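Local coordinates for protein glucosidase 2 subunit beta (Schizosaccharomyces pombe, PDB 4XQM) that serves as the beta subunit of glucosidase II, retaining the catalytic subunit in the endoplasmic reticulum and recognising mannose-rich N-glycans through its MRH lectin domain, the part described, at residues C52-I61 against Q79-M87. Residues are numbered along the deposited sequence; the frame is centred on the assembly and turned at random.
With MAN (alpha-D-mannopyranose), chain B.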
ATOM      1  N   CYS A  52       6.987  -0.183  15.655  1.00 13.76           N
ATOM      2  CA  CYS A  52       5.775   0.487  16.086  1.00 14.42           C
ATOM      3  C   CYS A  52       5.659   0.390  17.603  1.00 13.54           C
ATOM      4  O   CYS A  52       5.674  -0.704  18.172  1.00 13.43           O
ATOM      5  CB  CYS A  52       4.581  -0.208  15.427  1.00 14.39           C
ATOM      6  SG  CYS A  52       2.947   0.404  15.871  1.00 15.62           S
ATOM      7  N   TRP A  53       5.556   1.542  18.259  1.00 12.98           N
ATOM      8  CA  TRP A  53       5.429   1.576  19.713  1.00 14.00           C
ATOM      9  C   TRP A  53       4.253   0.711  20.157  1.00 12.41           C
ATOM     10  O   TRP A  53       3.108   0.975  19.771  1.00 13.81           O
ATOM     11  CB  TRP A  53       5.185   3.011  20.166  1.00 12.86           C
ATOM     12  CG  TRP A  53       5.356   3.254  21.633  1.00 11.26           C
ATOM     13  CD1 TRP A  53       5.934   2.430  22.551  1.00 13.06           C
ATOM     14  CD2 TRP A  53       4.938   4.420  22.348  1.00 12.68           C
ATOM     15  NE1 TRP A  53       5.899   3.017  23.804  1.00 12.76           N
ATOM     16  CE2 TRP A  53       5.285   4.247  23.697  1.00 11.77           C
ATOM     17  CE3 TRP A  53       4.298   5.609  21.962  1.00 13.46           C
ATOM     18  CZ2 TRP A  53       5.035   5.207  24.669  1.00 12.01           C
ATOM     19  CZ3 TRP A  53       4.041   6.564  22.923  1.00 15.57           C
ATOM     20  CH2 TRP A  53       4.404   6.359  24.263  1.00 13.41           C
ATOM     21  N   ASN A  54       4.549  -0.318  20.955  1.00 12.32           N
ATOM     22  CA  ASN A  54       3.527  -1.215  21.507  1.00 12.53           C
ATOM     23  C   ASN A  54       2.779  -2.017  20.446  1.00 13.26           C
ATOM     24  O   ASN A  54       1.683  -2.528  20.688  1.00 12.82           O
ATOM     25  CB  ASN A  54       2.553  -0.444  22.407  1.00 13.63           C
ATOM     26  CG  ASN A  54       3.200  -0.024  23.709  1.00 12.47           C
ATOM     27  OD1 ASN A  54       4.001  -0.770  24.278  1.00 12.65           O
ATOM     28  ND2 ASN A  54       2.862   1.179  24.186  1.00 13.46           N
ATOM     29  N   GLY A  55       3.395  -2.151  19.278  1.00 11.93           N
ATOM     30  CA  GLY A  55       2.753  -2.866  18.187  1.00 12.34           C
ATOM     31  C   GLY A  55       3.728  -3.689  17.384  1.00 11.31           C
ATOM     32  O   GLY A  55       4.916  -3.788  17.722  1.00 11.17           O
ATOM     33  N   PRO A  56       3.239  -4.283  16.292  1.00 11.54           N
ATOM     34  CA  PRO A  56       4.080  -5.086  15.408  1.00 12.48           C
ATOM     35  C   PRO A  56       4.859  -4.188  14.468  1.00 11.34           C
ATOM     36  O   PRO A  56       4.414  -3.066  14.223  1.00 13.89           O
ATOM     37  CB  PRO A  56       3.046  -5.885  14.600  1.00 13.84           C
ATOM     38  CG  PRO A  56       1.854  -4.951  14.508  1.00 14.28           C
ATOM     39  CD  PRO A  56       1.824  -4.286  15.876  1.00 10.61           C
ATOM     40  N   HIS A  57       5.996  -4.649  13.958  1.00 10.38           N
ATOM     41  CA  HIS A  57       6.594  -3.955  12.822  1.00 12.63           C
ATOM     42  C   HIS A  57       5.522  -3.820  11.738  1.00 12.02           C
ATOM     43  O   HIS A  57       4.719  -4.733  11.528  1.00 12.66           O
ATOM     44  CB  HIS A  57       7.827  -4.700  12.299  1.00 12.87           C
ATOM     45  CG  HIS A  57       9.070  -4.433  13.097  1.00 17.75           C
ATOM     46  ND1 HIS A  57       9.157  -4.692  14.444  1.00 24.92           N
ATOM     47  CD2 HIS A  57      10.267  -3.916  12.735  1.00 22.80           C
ATOM     48  CE1 HIS A  57      10.361  -4.362  14.885  1.00 21.90           C
ATOM     49  NE2 HIS A  57      11.055  -3.879  13.852  1.00 26.70           N
ATOM     50  N   ARG A  58       5.503  -2.673  11.064  1.00 12.23           N
ATOM     51  CA  ARG A  58       4.378  -2.343  10.192  1.00 11.81           C
ATOM     52  C   ARG A  58       4.289  -3.260   8.972  1.00 13.43           C
ATOM     53  O   ARG A  58       5.282  -3.838   8.524  1.00 12.79           O
ATOM     54  CB  ARG A  58       4.420  -0.861   9.784  1.00 12.83           C
ATOM     55  CG  ARG A  58       4.159   0.108  10.954  1.00 11.58           C
ATOM     56  CD  ARG A  58       4.384   1.556  10.524  1.00 15.43           C
ATOM     57  NE  ARG A  58       4.101   2.531  11.587  1.00 20.35           N
ATOM     58  CZ  ARG A  58       4.944   2.772  12.581  1.00 16.00           C
ATOM     59  NH1 ARG A  58       6.076   2.094  12.635  1.00 23.54           N
ATOM     60  NH2 ARG A  58       4.666   3.668  13.521  1.00 18.73           N
ATOM     61  N   SER A  59       3.067  -3.430   8.470  1.00 12.04           N
ATOM     62  CA  SER A  59       2.852  -4.163   7.231  1.00 10.56           C
ATOM     63  C   SER A  59       1.590  -3.600   6.603  1.00 13.48           C
ATOM     64  O   SER A  59       0.787  -2.942   7.280  1.00 11.84           O
ATOM     65  CB  SER A  59       2.727  -5.670   7.500  1.00 11.26           C
ATOM     66  OG  SER A  59       1.612  -5.939   8.340  1.00 13.26           O
ATOM     67  N   ALA A  60       1.425  -3.828   5.306  1.00 11.19           N
ATOM     68  CA  ALA A  60       0.277  -3.290   4.593  1.00 12.48           C
ATOM     69  C   ALA A  60      -0.198  -4.309   3.582  1.00 12.73           C
ATOM     70  O   ALA A  60       0.599  -4.883   2.839  1.00 14.02           O
ATOM     71  CB  ALA A  60       0.652  -1.990   3.901  1.00 11.09           C
ATOM     72  N   ILE A  61      -1.511  -4.518   3.546  1.00 12.13           N
ATOM     73  CA  ILE A  61      -2.109  -5.402   2.559  1.00 12.81           C
ATOM     74  C   ILE A  61      -2.852  -4.515   1.581  1.00 12.49           C
ATOM     75  O   ILE A  61      -3.819  -3.832   1.953  1.00 12.17           O
ATOM     76  CB  ILE A  61      -3.076  -6.397   3.213  1.00 14.52           C
ATOM     77  CG1 ILE A  61      -2.312  -7.242   4.230  1.00 15.49           C
ATOM     78  CG2 ILE A  61      -3.721  -7.283   2.163  1.00 14.29           C
ATOM     79  CD1 ILE A  61      -3.161  -8.272   4.935  1.00 20.94           C
ATOM     80  N   GLN A  79      -6.197  -2.935  13.211  1.00 19.49           N
ATOM     81  CA  GLN A  79      -5.281  -3.364  14.263  1.00 19.18           C
ATOM     82  C   GLN A  79      -4.066  -2.460  14.189  1.00 18.27           C
ATOM     83  O   GLN A  79      -3.651  -2.088  13.092  1.00 18.18           O
ATOM     84  CB  GLN A  79      -4.855  -4.825  14.064  1.00 19.72           C
ATOM     85  CG  GLN A  79      -5.941  -5.855  14.348  1.00 30.13           C
ATOM     86  CD  GLN A  79      -7.064  -5.837  13.324  1.00 35.59           C
ATOM     87  OE1 GLN A  79      -6.864  -6.176  12.153  1.00 40.10           O
ATOM     88  NE2 GLN A  79      -8.256  -5.439  13.762  1.00 35.12           N
ATOM     89  N   LYS A  80      -3.501  -2.104  15.343  1.00 15.18           N
ATOM     90  CA  LYS A  80      -2.364  -1.183  15.390  1.00 13.49           C
ATOM     91  C   LYS A  80      -1.230  -1.631  14.464  1.00 14.42           C
ATOM     92  O   LYS A  80      -0.757  -2.779  14.536  1.00 14.71           O
ATOM     93  CB  LYS A  80      -1.839  -1.032  16.823  1.00 14.63           C
ATOM     94  CG  LYS A  80      -0.679  -0.053  16.948  1.00 15.28           C
ATOM     95  CD  LYS A  80      -0.055  -0.093  18.358  1.00 17.53           C
ATOM     96  CE  LYS A  80      -1.048   0.353  19.430  1.00 23.60           C
ATOM     97  NZ  LYS A  80      -1.266   1.839  19.448  1.00 25.93           N
ATOM     98  N   CYS A  81      -0.848  -0.726  13.562  1.00 11.92           N
ATOM     99  CA  CYS A  81       0.276  -0.901  12.641  1.00 11.37           C
ATOM    100  C   CYS A  81       0.112  -2.022  11.623  1.00 14.34           C
ATOM    101  O   CYS A  81       1.089  -2.511  11.045  1.00 14.14           O
ATOM    102  CB  CYS A  81       1.604  -0.969  13.408  1.00 14.27           C
ATOM    103  SG  CYS A  81       2.027   0.658  14.062  1.00 12.84           S
ATOM    104  N   GLU A  82      -1.144  -2.394  11.384  1.00 13.59           N
ATOM    105  CA  GLU A  82      -1.501  -3.282  10.289  1.00 17.86           C
ATOM    106  C   GLU A  82      -2.441  -2.476   9.389  1.00 17.46           C
ATOM    107  O   GLU A  82      -3.540  -2.111   9.806  1.00 16.66           O
ATOM    108  CB  GLU A  82      -2.197  -4.545  10.826  1.00 18.37           C
ATOM    109  CG  GLU A  82      -1.396  -5.331  11.876  1.00 23.76           C
ATOM    110  CD  GLU A  82      -2.176  -6.505  12.474  1.00 30.34           C
ATOM    111  OE1 GLU A  82      -3.075  -7.048  11.789  1.00 33.59           O
ATOM    112  OE2 GLU A  82      -1.891  -6.887  13.634  1.00 32.53           O
ATOM    113  N   TYR A  83      -2.007  -2.179   8.165  1.00 13.48           N
ATOM    114  CA  TYR A  83      -2.753  -1.275   7.309  1.00 13.10           C
ATOM    115  C   TYR A  83      -3.427  -2.035   6.170  1.00 14.29           C
ATOM    116  O   TYR A  83      -2.789  -2.845   5.495  1.00 17.02           O
ATOM    117  CB  TYR A  83      -1.817  -0.209   6.743  1.00 12.78           C
ATOM    118  CG  TYR A  83      -1.073   0.544   7.827  1.00 13.01           C
ATOM    119  CD1 TYR A  83       0.096   0.025   8.386  1.00 10.21           C
ATOM    120  CD2 TYR A  83      -1.554   1.752   8.310  1.00 13.09           C
ATOM    121  CE1 TYR A  83       0.772   0.705   9.395  1.00 10.59           C
ATOM    122  CE2 TYR A  83      -0.891   2.445   9.319  1.00 10.51           C
ATOM    123  CZ  TYR A  83       0.273   1.912   9.855  1.00 12.44           C
ATOM    124  OH  TYR A  83       0.943   2.587  10.857  1.00 12.68           O
ATOM    125  N   LEU A  84      -4.717  -1.792   5.969  1.00  9.69           N
ATOM    126  CA  LEU A  84      -5.413  -2.374   4.824  1.00 12.27           C
ATOM    127  C   LEU A  84      -5.690  -1.238   3.852  1.00 10.87           C
ATOM    128  O   LEU A  84      -6.391  -0.280   4.188  1.00 12.53           O
ATOM    129  CB  LEU A  84      -6.725  -3.038   5.261  1.00 11.62           C
ATOM    130  CG  LEU A  84      -6.589  -4.119   6.332  1.00 17.03           C
ATOM    131  CD1 LEU A  84      -7.950  -4.754   6.600  1.00 21.71           C
ATOM    132  CD2 LEU A  84      -5.590  -5.162   5.891  1.00 19.46           C
ATOM    133  N   ILE A  85      -5.118  -1.322   2.658  1.00 10.87           N
ATOM    134  CA  ILE A  85      -5.234  -0.232   1.692  1.00 10.55           C
ATOM    135  C   ILE A  85      -5.952  -0.725   0.457  1.00 10.78           C
ATOM    136  O   ILE A  85      -5.515  -1.700  -0.173  1.00 11.83           O
ATOM    137  CB  ILE A  85      -3.847   0.307   1.293  1.00 11.91           C
ATOM    138  CG1 ILE A  85      -3.050   0.691   2.543  1.00 12.15           C
ATOM    139  CG2 ILE A  85      -3.993   1.515   0.372  1.00 11.15           C
ATOM    140  CD1 ILE A  85      -1.650   1.221   2.261  1.00 11.73           C
ATOM    141  N   LYS A  86      -7.055  -0.066   0.117  1.00 10.02           N
ATOM    142  CA  LYS A  86      -7.793  -0.384  -1.105  1.00 11.09           C
ATOM    143  C   LYS A  86      -7.468   0.641  -2.193  1.00 11.46           C
ATOM    144  O   LYS A  86      -7.411   1.847  -1.921  1.00 11.31           O
ATOM    145  CB  LYS A  86      -9.298  -0.416  -0.826  1.00 14.83           C
ATOM    146  CG  LYS A  86     -10.137  -0.890  -2.014  1.00 19.65           C
ATOM    147  CD  LYS A  86     -11.578  -1.161  -1.585  1.00 23.64           C
ATOM    148  CE  LYS A  86     -12.482  -1.323  -2.800  1.00 35.37           C
ATOM    149  NZ  LYS A  86     -13.931  -1.341  -2.426  1.00 39.34           N
ATOM    150  N   MET A  87      -7.241   0.157  -3.415  1.00 11.79           N
ATOM    151  CA  MET A  87      -6.880   1.025  -4.530  1.00  9.93           C
ATOM    152  C   MET A  87      -7.624   0.683  -5.809  1.00  9.11           C
ATOM    153  O   MET A  87      -8.089  -0.433  -5.977  1.00 10.60           O
ATOM    154  CB  MET A  87      -5.381   0.905  -4.836  1.00 12.49           C
ATOM    155  CG  MET A  87      -4.464   1.246  -3.692  1.00 12.86           C
ATOM    156  SD  MET A  87      -2.741   1.248  -4.230  1.00 12.97           S
ATOM    157  CE  MET A  87      -2.755   2.547  -5.467  1.00 12.63           C
TER
HETATM  158  C1  MAN B 501       1.828   6.451  13.823  1.00 25.34           C
HETATM  159  C2  MAN B 501       1.287   5.913  12.634  1.00 14.79           C
HETATM  160  C3  MAN B 501       0.040   5.127  13.066  1.00 16.21           C
HETATM  161  C4  MAN B 501       0.394   4.136  14.214  1.00 14.16           C
HETATM  162  C5  MAN B 501       1.014   4.914  15.386  1.00 18.08           C
HETATM  163  C6  MAN B 501       1.555   4.021  16.478  1.00 16.92           C
HETATM  164  O1  MAN B 501       0.686   7.167  14.186  1.00 26.58           O
HETATM  165  O2  MAN B 501       2.216   5.051  12.084  1.00 18.59           O
HETATM  166  O3  MAN B 501      -0.544   4.482  11.966  1.00 14.74           O
HETATM  167  O4  MAN B 501      -0.762   3.499  14.681  1.00 16.84           O
HETATM  168  O5  MAN B 501       2.133   5.617  14.868  1.00 21.43           O
HETATM  169  O6  MAN B 501       1.809   4.846  17.621  1.00 19.05           O
HETATM  170  O   HOH W   1       1.596   3.181  19.830  1.00 16.34           O
HETATM  171  O   HOH W   2       2.014  -5.322  10.985  1.00 14.64           O
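Arg58 and Tyr83 meet beside the bound mannose, with guanidinium and phenol ring only 16° apart in plane. Arg58 runs extended from CG to NE past the edge of the ring, its CG 3.8 Å from Tyr83 CE1, and NE donates a bent hydrogen bond to Tyr83 OH (3.2 Å, 137°), the hydroxyl sitting slightly off the guanidinium plane. The single N-H of NE is shared with mannose O2, to which NH2 donates as well, while Tyr83 OH gives its proton to mannose O3 at 2.7 Å. NH1 turns back to the carbonyl of Ser51, which, with the bonds on NE and NH2, restrains the rotation of the group. The Cys52–Cys81 disulfide flanks one guanidinium face, with Cys81 SG 3.6 Å above the plane and Cys52 CB beside it, both toward the rim; Cys52 SG, anti to its own nitrogen (chi1 177°), reaches over to close the bridge, and both sulfurs also back the sugar at C4 and C6. Beyond the disulfide, Pro56 lays CG and CD against the carbonyl oxygen of Lys80. A water joins Trp53 O, Lys80 NZ and mannose O6; a second links His57 O, Ser59 OG and Cys81 O. Further along, the starts of strands 59-66 and 82-89 pair in parallel: Ser59 O receives Tyr83 N, Ile61 N binds Tyr83 O, and Ile61 O takes Ile85 N at 2.9 Å. Ala60 and Tyr83 project from one face of this ladder; on the other Ile61 and Leu84 lie side by side, with Ile61 CB 3.9 Å from Leu84 CD2. Glu77, Gln28 and Tyr16 complete the hydrogen bonding to the sugar. The contact thus unites disulfide-tied loops and parallel strands of the MRH fold around an arginine–tyrosine couple that reads neighbouring mannose hydroxyls; the arginine's positive charge probably strengthens its hold on O2.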